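Local coordinates for major capsid protein P2 (Pseudoalteromonas phage pm2, PDB 2VVF) that forms the trimeric double jelly-roll building block of the capsid shell of a lipid-containing marine phage, at residues 70-75 with 210-215; 63-68 with 81-86; 182-187 with 195-200. One frame throughout, in Å; residues are numbered along the deposited sequence.

Contact 1 of 3, residues 70-75 with 210-215; sequences TRHKRK and YGKAVL
Two hydrogen bonds join Arg71 and His72 to the 210-215 loop. The amide of Ala213 donates to the carbonyl of Arg71, N to O 2.8 Å. The same oxygen also receives a CA-H...O contact from Lys212, CA to O 3.2 Å. Beyond it, Lys212 NZ donates to His72 ND1 at 3.0 Å, lying only 3° out of the imidazole plane, so it meets the ring at its edge. The Lys212 chain gets there by bending at chi2 (-70°) and then running out extended.

The Arg71 side chain crosses that of Lys212 at a slant, NH1 lying 4.0 Å from CG, and its NH2 reaches on to a salt bridge with Asp222. Its aliphatic part crosses Leu215 at about a right angle, CD to CD1 4.0 Å. Lys73, at the positive-phi position of the Schellman motif ending helix 63-71, lays its chain beside the Gly211 carbonyl, with CG 3.0 Å from O. Gly211 is itself the C-prime residue of the Schellman motif after helix 200-209.

The N-terminal and C-terminal parts of the chain therefore meet where two helices end. Because Lys212 NZ donates to it, ND1 is probably the unprotonated nitrogen of the ring. With Arg71 NH2 and Lys212 NZ 5.0 Å apart, Asp222, salt-bridged to Arg71 and touched by the Lys212 side chain, probably offsets part of the like charge.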
ATOM      1  N   THR A  70      12.364  -9.168  -5.539  1.00 22.99           N
ATOM      2  CA  THR A  70      11.182  -9.699  -6.212  1.00 22.57           C
ATOM      3  C   THR A  70      10.182 -10.259  -5.204  1.00 26.17           C
ATOM      4  O   THR A  70       8.970 -10.087  -5.353  1.00 25.94           O
ATOM      5  CB  THR A  70      11.564 -10.768  -7.255  1.00 29.47           C
ATOM      6  OG1 THR A  70      12.516 -10.225  -8.178  1.00 28.72           O
ATOM      7  CG2 THR A  70      10.336 -11.234  -8.018  1.00 27.80           C
ATOM      8  N   ARG A  71      10.698 -10.935  -4.181  1.00 22.19           N
ATOM      9  CA  ARG A  71       9.862 -11.535  -3.145  1.00 21.67           C
ATOM     10  C   ARG A  71       8.961 -10.522  -2.442  1.00 25.59           C
ATOM     11  O   ARG A  71       7.811 -10.823  -2.118  1.00 25.20           O
ATOM     12  CB  ARG A  71      10.725 -12.262  -2.113  1.00 20.53           C
ATOM     13  CG  ARG A  71      10.032 -13.438  -1.457  1.00 26.82           C
ATOM     14  CD  ARG A  71      10.873 -14.007  -0.333  1.00 29.91           C
ATOM     15  NE  ARG A  71      10.944 -13.099   0.807  1.00 31.19           N
ATOM     16  CZ  ARG A  71       9.936 -12.868   1.643  1.00 40.90           C
ATOM     17  NH1 ARG A  71       8.770 -13.478   1.468  1.00 28.61           N
ATOM     18  NH2 ARG A  71      10.094 -12.027   2.654  1.00 23.80           N
ATOM     19  N   HIS A  72       9.495  -9.330  -2.193  1.00 22.06           N
ATOM     20  CA  HIS A  72       8.742  -8.274  -1.524  1.00 21.78           C
ATOM     21  C   HIS A  72       7.951  -7.455  -2.533  1.00 25.98           C
ATOM     22  O   HIS A  72       7.291  -6.477  -2.175  1.00 25.64           O
ATOM     23  CB  HIS A  72       9.684  -7.359  -0.746  1.00 22.37           C
ATOM     24  CG  HIS A  72      10.338  -8.022   0.424  1.00 25.70           C
ATOM     25  ND1 HIS A  72       9.648  -8.368   1.565  1.00 27.24           N
ATOM     26  CD2 HIS A  72      11.623  -8.400   0.631  1.00 27.35           C
ATOM     27  CE1 HIS A  72      10.479  -8.927   2.426  1.00 26.69           C
ATOM     28  NE2 HIS A  72      11.683  -8.959   1.885  1.00 27.07           N
ATOM     29  N   LYS A  73       8.032  -7.859  -3.798  1.00 22.56           N
ATOM     30  CA  LYS A  73       7.339  -7.172  -4.879  1.00 22.14           C
ATOM     31  C   LYS A  73       7.856  -5.753  -5.058  1.00 26.40           C
ATOM     32  O   LYS A  73       7.086  -4.833  -5.334  1.00 26.34           O
ATOM     33  CB  LYS A  73       5.830  -7.167  -4.642  1.00 24.35           C
ATOM     34  CG  LYS A  73       5.185  -8.535  -4.766  1.00 34.36           C
ATOM     35  CD  LYS A  73       3.880  -8.461  -5.534  1.00 41.48           C
ATOM     36  CE  LYS A  73       3.270  -9.838  -5.707  1.00 49.17           C
ATOM     37  NZ  LYS A  73       1.793  -9.804  -5.546  1.00 57.43           N
ATOM     38  N   ARG A  74       9.163  -5.579  -4.901  1.00 22.86           N
ATOM     39  CA  ARG A  74       9.782  -4.274  -5.085  1.00 22.70           C
ATOM     40  C   ARG A  74      10.010  -4.060  -6.579  1.00 27.95           C
ATOM     41  O   ARG A  74      10.066  -5.022  -7.346  1.00 27.77           O
ATOM     42  CB  ARG A  74      11.115  -4.198  -4.334  1.00 21.22           C
ATOM     43  CG  ARG A  74      10.987  -4.245  -2.823  1.00 25.31           C
ATOM     44  CD  ARG A  74      12.311  -4.627  -2.187  1.00 28.24           C
ATOM     45  NE  ARG A  74      12.257  -4.575  -0.729  1.00 30.87           N
ATOM     46  CZ  ARG A  74      13.189  -5.084   0.069  1.00 40.75           C
ATOM     47  NH1 ARG A  74      14.252  -5.683  -0.450  1.00 27.17           N
ATOM     48  NH2 ARG A  74      13.059  -4.996   1.385  1.00 26.26           N
ATOM     49  N   LYS A  75      10.133  -2.803  -6.990  1.00 25.27           N
ATOM     50  CA  LYS A  75      10.341  -2.483  -8.397  1.00 25.39           C
ATOM     51  C   LYS A  75      11.601  -3.134  -8.959  1.00 30.35           C
ATOM     52  O   LYS A  75      12.710  -2.885  -8.486  1.00 30.07           O
ATOM     53  CB  LYS A  75      10.384  -0.969  -8.608  1.00 27.75           C
ATOM     54  CG  LYS A  75      10.521  -0.544 -10.060  1.00 38.44           C
ATOM     55  CD  LYS A  75       9.527  -1.270 -10.950  1.00 45.26           C
ATOM     56  CE  LYS A  75       9.744  -0.917 -12.412  1.00 52.73           C
ATOM     57  NZ  LYS A  75       9.017  -1.838 -13.323  1.00 60.32           N
ATOM     58  N   TYR A 210      -0.016 -11.947   1.673  1.00 23.32           N
ATOM     59  CA  TYR A 210       0.568 -10.747   2.264  1.00 22.68           C
ATOM     60  C   TYR A 210       1.366  -9.895   1.278  1.00 26.22           C
ATOM     61  O   TYR A 210       2.222  -9.107   1.677  1.00 25.63           O
ATOM     62  CB  TYR A 210       1.393 -11.095   3.506  1.00 23.48           C
ATOM     63  CG  TYR A 210       0.538 -11.547   4.663  1.00 24.46           C
ATOM     64  CD1 TYR A 210       0.026 -10.630   5.571  1.00 26.09           C
ATOM     65  CD2 TYR A 210       0.174 -12.880   4.802  1.00 25.14           C
ATOM     66  CE1 TYR A 210      -0.787 -11.032   6.611  1.00 26.30           C
ATOM     67  CE2 TYR A 210      -0.641 -13.293   5.838  1.00 25.90           C
ATOM     68  CZ  TYR A 210      -1.118 -12.364   6.741  1.00 32.19           C
ATOM     69  OH  TYR A 210      -1.927 -12.769   7.775  1.00 32.07           O
ATOM     70  N   GLY A 211       1.052 -10.037  -0.007  1.00 22.70           N
ATOM     71  CA  GLY A 211       1.693  -9.246  -1.055  1.00 22.43           C
ATOM     72  C   GLY A 211       3.095  -9.705  -1.446  1.00 26.10           C
ATOM     73  O   GLY A 211       3.825  -8.973  -2.117  1.00 25.61           O
ATOM     74  N   LYS A 212       3.469 -10.914  -1.035  1.00 22.61           N
ATOM     75  CA  LYS A 212       4.784 -11.454  -1.365  1.00 22.35           C
ATOM     76  C   LYS A 212       4.719 -12.329  -2.611  1.00 27.15           C
ATOM     77  O   LYS A 212       3.677 -12.900  -2.928  1.00 26.95           O
ATOM     78  CB  LYS A 212       5.353 -12.261  -0.196  1.00 24.28           C
ATOM     79  CG  LYS A 212       5.308 -11.549   1.144  1.00 31.18           C
ATOM     80  CD  LYS A 212       6.281 -10.384   1.189  1.00 35.56           C
ATOM     81  CE  LYS A 212       6.148  -9.616   2.492  1.00 39.26           C
ATOM     82  NZ  LYS A 212       6.767  -8.266   2.411  1.00 44.93           N
ATOM     83  N   ALA A 213       5.844 -12.435  -3.310  1.00 24.22           N
ATOM     84  CA  ALA A 213       5.925 -13.262  -4.506  1.00 24.15           C
ATOM     85  C   ALA A 213       6.674 -14.546  -4.172  1.00 28.75           C
ATOM     86  O   ALA A 213       7.733 -14.510  -3.542  1.00 28.52           O
ATOM     87  CB  ALA A 213       6.635 -12.511  -5.622  1.00 24.78           C
ATOM     88  N   VAL A 214       6.118 -15.679  -4.585  1.00 25.43           N
ATOM     89  CA  VAL A 214       6.747 -16.968  -4.330  1.00 25.15           C
ATOM     90  C   VAL A 214       7.922 -17.192  -5.278  1.00 29.50           C
ATOM     91  O   VAL A 214       7.786 -17.066  -6.496  1.00 29.19           O
ATOM     92  CB  VAL A 214       5.723 -18.118  -4.405  1.00 28.93           C
ATOM     93  CG1 VAL A 214       6.397 -19.454  -4.137  1.00 28.70           C
ATOM     94  CG2 VAL A 214       4.582 -17.881  -3.422  1.00 28.66           C
ATOM     95  N   LEU A 215       9.082 -17.509  -4.711  1.00 26.40           N
ATOM     96  CA  LEU A 215      10.284 -17.748  -5.502  1.00 26.22           C
ATOM     97  C   LEU A 215      10.365 -19.207  -5.933  1.00 30.60           C
ATOM     98  O   LEU A 215       9.997 -20.107  -5.180  1.00 30.17           O
ATOM     99  CB  LEU A 215      11.535 -17.364  -4.710  1.00 26.17           C
ATOM    100  CG  LEU A 215      11.602 -15.923  -4.196  1.00 30.63           C
ATOM    101  CD1 LEU A 215      12.863 -15.704  -3.367  1.00 30.63           C
ATOM    102  CD2 LEU A 215      11.525 -14.930  -5.350  1.00 32.49           C
TER

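Contact 2 of 3, residues 63-68 with 81-86; sequences NDLILE and VSFHFV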
ATOM      1  N   ASN A  63      22.068 -12.394  -8.472  1.00 25.50           N
ATOM      2  CA  ASN A  63      20.716 -12.832  -8.798  1.00 25.20           C
ATOM      3  C   ASN A  63      19.883 -13.063  -7.543  1.00 29.19           C
ATOM      4  O   ASN A  63      18.657 -12.978  -7.576  1.00 28.76           O
ATOM      5  CB  ASN A  63      20.747 -14.104  -9.644  1.00 24.83           C
ATOM      6  CG  ASN A  63      19.389 -14.448 -10.221  1.00 39.64           C
ATOM      7  OD1 ASN A  63      18.726 -13.604 -10.821  1.00 32.48           O
ATOM      8  ND2 ASN A  63      18.959 -15.691 -10.026  1.00 29.70           N
ATOM      9  N   ASP A  64      20.559 -13.359  -6.438  1.00 25.86           N
ATOM     10  CA  ASP A  64      19.884 -13.592  -5.171  1.00 25.70           C
ATOM     11  C   ASP A  64      19.353 -12.280  -4.600  1.00 29.00           C
ATOM     12  O   ASP A  64      18.388 -12.269  -3.831  1.00 28.73           O
ATOM     13  CB  ASP A  64      20.826 -14.272  -4.175  1.00 27.76           C
ATOM     14  CG  ASP A  64      20.862 -15.779  -4.347  1.00 39.85           C
ATOM     15  OD1 ASP A  64      21.741 -16.272  -5.089  1.00 40.93           O
ATOM     16  OD2 ASP A  64      20.000 -16.466  -3.756  1.00 45.17           O
ATOM     17  N   LEU A  65      19.979 -11.173  -4.991  1.00 24.78           N
ATOM     18  CA  LEU A  65      19.544  -9.856  -4.545  1.00 24.26           C
ATOM     19  C   LEU A  65      18.317  -9.453  -5.357  1.00 27.98           C
ATOM     20  O   LEU A  65      17.422  -8.767  -4.860  1.00 27.65           O
ATOM     21  CB  LEU A  65      20.660  -8.826  -4.726  1.00 24.21           C
ATOM     22  CG  LEU A  65      20.311  -7.377  -4.365  1.00 28.61           C
ATOM     23  CD1 LEU A  65      20.002  -7.238  -2.883  1.00 28.60           C
ATOM     24  CD2 LEU A  65      21.423  -6.425  -4.777  1.00 30.49           C
ATOM     25  N   ILE A  66      18.279  -9.908  -6.606  1.00 24.21           N
ATOM     26  CA  ILE A  66      17.155  -9.637  -7.495  1.00 23.74           C
ATOM     27  C   ILE A  66      15.929 -10.396  -6.995  1.00 27.24           C
ATOM     28  O   ILE A  66      14.811  -9.882  -7.024  1.00 26.82           O
ATOM     29  CB  ILE A  66      17.485 -10.032  -8.946  1.00 26.76           C
ATOM     30  CG1 ILE A  66      18.473  -9.039  -9.563  1.00 27.04           C
ATOM     31  CG2 ILE A  66      16.213 -10.118  -9.774  1.00 27.41           C
ATOM     32  CD1 ILE A  66      18.982  -9.456 -10.926  1.00 32.85           C
ATOM     33  N   LEU A  67      16.154 -11.623  -6.532  1.00 23.40           N
ATOM     34  CA  LEU A  67      15.086 -12.467  -6.015  1.00 22.97           C
ATOM     35  C   LEU A  67      14.601 -11.954  -4.661  1.00 26.80           C
ATOM     36  O   LEU A  67      13.417 -12.039  -4.336  1.00 26.31           O
ATOM     37  CB  LEU A  67      15.563 -13.915  -5.900  1.00 22.98           C
ATOM     38  CG  LEU A  67      15.930 -14.578  -7.230  1.00 27.45           C
ATOM     39  CD1 LEU A  67      16.429 -15.993  -7.016  1.00 27.53           C
ATOM     40  CD2 LEU A  67      14.743 -14.562  -8.178  1.00 29.51           C
ATOM     41  N   GLU A  68      15.525 -11.408  -3.879  1.00 23.29           N
ATOM     42  CA  GLU A  68      15.191 -10.853  -2.576  1.00 22.99           C
ATOM     43  C   GLU A  68      14.211  -9.697  -2.749  1.00 26.91           C
ATOM     44  O   GLU A  68      13.251  -9.564  -1.989  1.00 26.71           O
ATOM     45  CB  GLU A  68      16.457 -10.358  -1.875  1.00 24.35           C
ATOM     46  CG  GLU A  68      16.205  -9.404  -0.720  1.00 33.57           C
ATOM     47  CD  GLU A  68      17.471  -9.089   0.049  1.00 52.14           C
ATOM     48  OE1 GLU A  68      18.233 -10.034   0.345  1.00 47.02           O
ATOM     49  OE2 GLU A  68      17.712  -7.898   0.341  1.00 45.64           O
ATOM     50  N   VAL A  81      20.018  -3.334 -10.235  1.00 24.67           N
ATOM     51  CA  VAL A  81      19.666  -4.087  -9.038  1.00 24.24           C
ATOM     52  C   VAL A  81      19.993  -3.221  -7.827  1.00 27.31           C
ATOM     53  O   VAL A  81      21.093  -2.677  -7.717  1.00 26.84           O
ATOM     54  CB  VAL A  81      20.368  -5.460  -8.987  1.00 28.21           C
ATOM     55  CG1 VAL A  81      21.860  -5.296  -8.756  1.00 27.97           C
ATOM     56  CG2 VAL A  81      19.741  -6.339  -7.912  1.00 28.05           C
ATOM     57  N   SER A  82      19.017  -3.051  -6.944  1.00 23.48           N
ATOM     58  CA  SER A  82      19.192  -2.191  -5.782  1.00 22.94           C
ATOM     59  C   SER A  82      19.415  -2.929  -4.472  1.00 25.75           C
ATOM     60  O   SER A  82      18.895  -4.023  -4.260  1.00 25.16           O
ATOM     61  CB  SER A  82      18.002  -1.238  -5.641  1.00 26.35           C
ATOM     62  OG  SER A  82      17.782  -0.507  -6.835  1.00 34.71           O
ATOM     63  N   PHE A  83      20.177  -2.297  -3.586  1.00 21.86           N
ATOM     64  CA  PHE A  83      20.438  -2.827  -2.257  1.00 21.25           C
ATOM     65  C   PHE A  83      19.535  -2.046  -1.321  1.00 24.91           C
ATOM     66  O   PHE A  83      19.834  -0.903  -0.975  1.00 24.52           O
ATOM     67  CB  PHE A  83      21.897  -2.590  -1.858  1.00 22.85           C
ATOM     68  CG  PHE A  83      22.873  -3.509  -2.536  1.00 24.20           C
ATOM     69  CD1 PHE A  83      23.383  -4.613  -1.872  1.00 27.12           C
ATOM     70  CD2 PHE A  83      23.308  -3.250  -3.825  1.00 26.18           C
ATOM     71  CE1 PHE A  83      24.293  -5.452  -2.492  1.00 27.89           C
ATOM     72  CE2 PHE A  83      24.218  -4.085  -4.446  1.00 28.79           C
ATOM     73  CZ  PHE A  83      24.710  -5.185  -3.779  1.00 26.82           C
ATOM     74  N   HIS A  84      18.409  -2.642  -0.950  1.00 21.49           N
ATOM     75  CA  HIS A  84      17.458  -1.979  -0.069  1.00 21.38           C
ATOM     76  C   HIS A  84      17.809  -2.184   1.399  1.00 25.45           C
ATOM     77  O   HIS A  84      17.422  -3.185   2.004  1.00 25.16           O
ATOM     78  CB  HIS A  84      16.037  -2.478  -0.336  1.00 22.11           C
ATOM     79  CG  HIS A  84      15.487  -2.060  -1.664  1.00 25.37           C
ATOM     80  ND1 HIS A  84      14.748  -0.909  -1.834  1.00 27.10           N
ATOM     81  CD2 HIS A  84      15.559  -2.645  -2.882  1.00 26.96           C
ATOM     82  CE1 HIS A  84      14.394  -0.800  -3.102  1.00 26.41           C
ATOM     83  NE2 HIS A  84      14.874  -1.840  -3.760  1.00 26.72           N
ATOM     84  N   PHE A  85      18.532  -1.229   1.975  1.00 21.73           N
ATOM     85  CA  PHE A  85      18.889  -1.310   3.384  1.00 21.40           C
ATOM     86  C   PHE A  85      17.658  -0.925   4.189  1.00 25.74           C
ATOM     87  O   PHE A  85      17.269  -1.619   5.129  1.00 25.45           O
ATOM     88  CB  PHE A  85      20.080  -0.408   3.693  1.00 22.86           C
ATOM     89  CG  PHE A  85      21.329  -0.810   2.966  1.00 24.05           C
ATOM     90  CD1 PHE A  85      21.994  -1.974   3.308  1.00 26.88           C
ATOM     91  CD2 PHE A  85      21.789  -0.073   1.889  1.00 26.00           C
ATOM     92  CE1 PHE A  85      23.123  -2.372   2.620  1.00 27.73           C
ATOM     93  CE2 PHE A  85      22.917  -0.465   1.196  1.00 28.71           C
ATOM     94  CZ  PHE A  85      23.585  -1.616   1.561  1.00 26.77           C
ATOM     95  N   VAL A  86      17.003   0.145   3.758  1.00 22.56           N
ATOM     96  CA  VAL A  86      15.756   0.570   4.372  1.00 22.31           C
ATOM     97  C   VAL A  86      14.695  -0.404   3.864  1.00 26.46           C
ATOM     98  O   VAL A  86      14.582  -0.632   2.657  1.00 26.25           O
ATOM     99  CB  VAL A  86      15.409   2.018   3.973  1.00 26.06           C
ATOM    100  CG1 VAL A  86      13.932   2.301   4.209  1.00 25.79           C
ATOM    101  CG2 VAL A  86      16.283   3.005   4.731  1.00 25.88           C
TER
HETATM  102  O   HOH W   1      17.828  -5.573  -0.824  1.00 21.00           O
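Leu65 of helix 63-71 is the first residue to meet Val81 and Phe83, and it buries the largest share of the surface. Its CB points toward the strand, and CG anti to the backbone N (chi1 177°) places the branch beside residues 81-83. There CD2 sits over one face of the Phe83 ring, 3.5 Å from the centroid and only 7° off the ring normal. This is a CH-pi contact centred on the ring, as the near-equal distances from CD2 to all six ring carbons confirm. The same methyl packs against Val81 CG2 at 3.6 Å and lies 3.5 Å from the Ser82 carbonyl O, an oxygen that accepts a hydrogen bond from Asn69 ND2. Tyr59 also touches the Leu65 side chain.

Ile66 adds its CG1, which meets Val81 CG2 at 3.4 Å, the two side chains crossing at about a right angle. Val81 CG2 is thus shared between consecutive helix residues. The segment axes approach to 8.3 Å at 67°, so the helix lies steeply across the strand. In the N-terminal of the two jelly rolls, this places helix 63-71, which follows strand 54-59, against strand 80-84 at the margin, within this chain, of the sheet it forms with strand 28-37.

One turn beyond Leu65, Glu68 makes the polar link. A water donates to Glu68 OE2 at 2.6 Å and accepts from the backbone N of His84 at 3.0 Å, bridging carboxylate and strand amide, while Glu68 OE1 is hydrogen-bonded to the hydroxyl of Tyr59.

Contact 3 of 3, residues 182-187 with 195-200; sequences VDAVEF and RDLLKK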
ATOM      1  N   VAL A 182      11.052 -29.816  -2.080  1.00 31.21           N
ATOM      2  CA  VAL A 182      10.486 -29.626  -0.748  1.00 30.82           C
ATOM      3  C   VAL A 182       8.958 -29.605  -0.804  1.00 34.60           C
ATOM      4  O   VAL A 182       8.363 -28.772  -1.487  1.00 34.21           O
ATOM      5  CB  VAL A 182      11.063 -28.377  -0.052  1.00 34.47           C
ATOM      6  CG1 VAL A 182      10.383 -28.152   1.292  1.00 34.18           C
ATOM      7  CG2 VAL A 182      12.568 -28.521   0.127  1.00 34.21           C
ATOM      8  N   ASP A 183       8.333 -30.545  -0.103  1.00 31.05           N
ATOM      9  CA  ASP A 183       6.878 -30.666  -0.088  1.00 30.78           C
ATOM     10  C   ASP A 183       6.242 -29.864   1.044  1.00 33.75           C
ATOM     11  O   ASP A 183       5.274 -29.129   0.836  1.00 33.27           O
ATOM     12  CB  ASP A 183       6.471 -32.136   0.047  1.00 32.79           C
ATOM     13  CG  ASP A 183       6.785 -32.944  -1.194  1.00 45.19           C
ATOM     14  OD1 ASP A 183       6.572 -32.428  -2.313  1.00 46.08           O
ATOM     15  OD2 ASP A 183       7.238 -34.100  -1.049  1.00 52.31           O
ATOM     16  N   ALA A 184       6.771 -30.041   2.249  1.00 29.45           N
ATOM     17  CA  ALA A 184       6.245 -29.355   3.419  1.00 28.81           C
ATOM     18  C   ALA A 184       7.356 -29.109   4.426  1.00 31.78           C
ATOM     19  O   ALA A 184       8.384 -29.785   4.409  1.00 31.24           O
ATOM     20  CB  ALA A 184       5.125 -30.168   4.050  1.00 29.48           C
ATOM     21  N   VAL A 185       7.143 -28.131   5.299  1.00 27.70           N
ATOM     22  CA  VAL A 185       8.126 -27.786   6.313  1.00 27.16           C
ATOM     23  C   VAL A 185       7.438 -27.472   7.631  1.00 30.71           C
ATOM     24  O   VAL A 185       6.291 -27.032   7.658  1.00 30.44           O
ATOM     25  CB  VAL A 185       9.022 -26.610   5.859  1.00 30.85           C
ATOM     26  CG1 VAL A 185      10.005 -26.226   6.962  1.00 30.51           C
ATOM     27  CG2 VAL A 185       9.756 -26.962   4.572  1.00 30.60           C
ATOM     28  N   GLU A 186       8.150 -27.709   8.724  1.00 27.09           N
ATOM     29  CA  GLU A 186       7.628 -27.449  10.055  1.00 26.73           C
ATOM     30  C   GLU A 186       8.697 -26.712  10.850  1.00 30.45           C
ATOM     31  O   GLU A 186       9.874 -27.067  10.797  1.00 30.13           O
ATOM     32  CB  GLU A 186       7.277 -28.770  10.746  1.00 28.10           C
ATOM     33  CG  GLU A 186       6.844 -28.632  12.197  1.00 37.68           C
ATOM     34  CD  GLU A 186       6.569 -29.975  12.848  1.00 57.05           C
ATOM     35  OE1 GLU A 186       5.957 -30.841  12.190  1.00 52.32           O
ATOM     36  OE2 GLU A 186       6.974 -30.168  14.013  1.00 50.75           O
ATOM     37  N   PHE A 187       8.293 -25.668  11.563  1.00 26.79           N
ATOM     38  CA  PHE A 187       9.237 -24.901  12.362  1.00 26.65           C
ATOM     39  C   PHE A 187       8.843 -24.916  13.831  1.00 30.95           C
ATOM     40  O   PHE A 187       7.690 -24.672  14.176  1.00 30.43           O
ATOM     41  CB  PHE A 187       9.336 -23.460  11.857  1.00 28.31           C
ATOM     42  CG  PHE A 187      10.266 -22.600  12.664  1.00 29.65           C
ATOM     43  CD1 PHE A 187      11.639 -22.683  12.488  1.00 32.56           C
ATOM     44  CD2 PHE A 187       9.770 -21.720  13.614  1.00 31.56           C
ATOM     45  CE1 PHE A 187      12.499 -21.898  13.239  1.00 33.40           C
ATOM     46  CE2 PHE A 187      10.622 -20.933  14.366  1.00 34.27           C
ATOM     47  CZ  PHE A 187      11.989 -21.020  14.178  1.00 32.39           C
ATOM     48  N   ARG A 195       5.082 -23.230  13.432  1.00 28.16           N
ATOM     49  CA  ARG A 195       4.630 -23.441  12.067  1.00 27.51           C
ATOM     50  C   ARG A 195       4.399 -24.934  11.874  1.00 31.44           C
ATOM     51  O   ARG A 195       5.343 -25.721  11.843  1.00 31.17           O
ATOM     52  CB  ARG A 195       5.663 -22.926  11.060  1.00 26.46           C
ATOM     53  CG  ARG A 195       5.935 -21.434  11.156  1.00 31.54           C
ATOM     54  CD  ARG A 195       4.928 -20.635  10.349  1.00 33.43           C
ATOM     55  NE  ARG A 195       5.054 -19.198  10.580  1.00 34.06           N
ATOM     56  CZ  ARG A 195       5.370 -18.316   9.638  1.00 43.06           C
ATOM     57  NH1 ARG A 195       5.592 -18.721   8.396  1.00 27.95           N
ATOM     58  NH2 ARG A 195       5.465 -17.027   9.936  1.00 28.40           N
ATOM     59  N   ASP A 196       3.133 -25.321  11.802  1.00 27.87           N
ATOM     60  CA  ASP A 196       2.778 -26.717  11.619  1.00 27.63           C
ATOM     61  C   ASP A 196       3.396 -27.216  10.321  1.00 31.02           C
ATOM     62  O   ASP A 196       3.881 -26.425   9.512  1.00 30.22           O
ATOM     63  CB  ASP A 196       1.257 -26.859  11.553  1.00 29.59           C
ATOM     64  CG  ASP A 196       0.727 -27.911  12.504  1.00 41.20           C
ATOM     65  OD1 ASP A 196       1.512 -28.790  12.915  1.00 42.62           O
ATOM     66  OD2 ASP A 196      -0.479 -27.865  12.831  1.00 46.74           O
ATOM     67  N   LEU A 197       3.372 -28.528  10.119  1.00 27.58           N
ATOM     68  CA  LEU A 197       3.886 -29.102   8.885  1.00 27.33           C
ATOM     69  C   LEU A 197       2.990 -28.591   7.760  1.00 31.45           C
ATOM     70  O   LEU A 197       2.007 -29.234   7.394  1.00 31.01           O
ATOM     71  CB  LEU A 197       3.847 -30.631   8.947  1.00 27.27           C
ATOM     72  CG  LEU A 197       4.565 -31.383   7.824  1.00 31.69           C
ATOM     73  CD1 LEU A 197       6.015 -30.945   7.724  1.00 31.82           C
ATOM     74  CD2 LEU A 197       4.467 -32.884   8.035  1.00 33.80           C
ATOM     75  N   LEU A 198       3.307 -27.400   7.258  1.00 28.07           N
ATOM     76  CA  LEU A 198       2.518 -26.765   6.207  1.00 27.90           C
ATOM     77  C   LEU A 198       2.950 -27.196   4.814  1.00 31.86           C
ATOM     78  O   LEU A 198       4.127 -27.114   4.466  1.00 31.54           O
ATOM     79  CB  LEU A 198       2.618 -25.240   6.307  1.00 27.93           C
ATOM     80  CG  LEU A 198       1.910 -24.538   7.464  1.00 32.62           C
ATOM     81  CD1 LEU A 198       1.707 -23.059   7.158  1.00 32.81           C
ATOM     82  CD2 LEU A 198       0.587 -25.214   7.787  1.00 34.64           C
ATOM     83  N   LYS A 199       1.986 -27.617   4.003  1.00 28.29           N
ATOM     84  CA  LYS A 199       2.270 -28.017   2.632  1.00 27.94           C
ATOM     85  C   LYS A 199       2.707 -26.788   1.845  1.00 31.60           C
ATOM     86  O   LYS A 199       2.249 -25.679   2.114  1.00 31.47           O
ATOM     87  CB  LYS A 199       1.023 -28.625   1.993  1.00 30.44           C
ATOM     88  CG  LYS A 199       1.200 -30.052   1.512  1.00 44.64           C
ATOM     89  CD  LYS A 199      -0.133 -30.773   1.457  1.00 54.31           C
ATOM     90  CE  LYS A 199      -0.764 -30.861   2.835  1.00 64.20           C
ATOM     91  NZ  LYS A 199      -1.836 -31.893   2.898  1.00 72.92           N
ATOM     92  N   LYS A 200       3.592 -26.986   0.874  1.00 27.81           N
ATOM     93  CA  LYS A 200       4.092 -25.887   0.055  1.00 27.41           C
ATOM     94  C   LYS A 200       2.973 -25.003  -0.495  1.00 30.65           C
ATOM     95  O   LYS A 200       3.040 -23.778  -0.406  1.00 30.36           O
ATOM     96  CB  LYS A 200       4.954 -26.417  -1.093  1.00 29.90           C
ATOM     97  CG  LYS A 200       5.308 -25.367  -2.133  1.00 42.93           C
ATOM     98  CD  LYS A 200       6.475 -25.819  -2.996  1.00 51.42           C
ATOM     99  CE  LYS A 200       6.940 -24.706  -3.920  1.00 60.11           C
ATOM    100  NZ  LYS A 200       7.606 -23.608  -3.169  1.00 68.07           N
TER
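Leu197 and Glu186 both hold CG anti to the backbone N, chi1 -170° and 174°, and their side chains cross at about a right angle. The torsion carries Leu197 CD1 back over the neighbouring strand to Ala184 CB, 3.9 Å away, while Glu186 CG comes to 3.3 Å from Arg195 O. On the other face Phe187 and Arg195 meet through their CB atoms at 3.8 Å and then diverge. The Arg195 guanidinium reaches the carbonyl of Asp222 and makes a cation-pi contact with Phe4 of the third subunit.

Backbone pairing is antiparallel, with an axis angle of 155°. Val185 and Leu198 form a hydrogen-bonded pair, Leu198 N to Val185 O 3.0 Å and Val185 N to Leu198 O 3.3 Å. Phe187 and Arg195 form another, Phe187 N to Arg195 O 3.0 Å and Arg195 N to Phe187 O 3.1 Å. Between the two pairs the register slips by one residue, a beta bulge, and Leu197 centres an inverse gamma turn. At the far end Lys200 N, opening helix 200-209, donates to Asp183 O at 2.7 Å.

Asp196 OD2 accepts from the backbone N of Asn6 of the third subunit, bringing the outer strand to the trimer interface. Strands 182-189 and 192-199 are a beta hairpin at one margin, within this chain, of a four-stranded sheet of the C-terminal jelly roll.

In the fold
Contact 2 is the most buried and most apolar of the three, its centre about 8 Å from the centre of the chain, inside the N-terminal jelly roll. Contact 3, its centre about 22 Å from the centre of the chain in the C-terminal jelly roll, is only partly buried and rests chiefly on backbone pairing. Contact 1 joins the N-terminal and C-terminal jelly rolls, mixing a backbone bond with lysine, histidine and arginine chemistry. Contacts 1 and 2 share helix 63-71, their centres about 12 Å apart, and touch where Leu215 CD2 lies 3.6 Å from Leu67 O. Contact 3 is linked to contact 1 through helix 200-209, which starts at contact 3 and ends at contact 1. Contacts 2 and 3 do not touch.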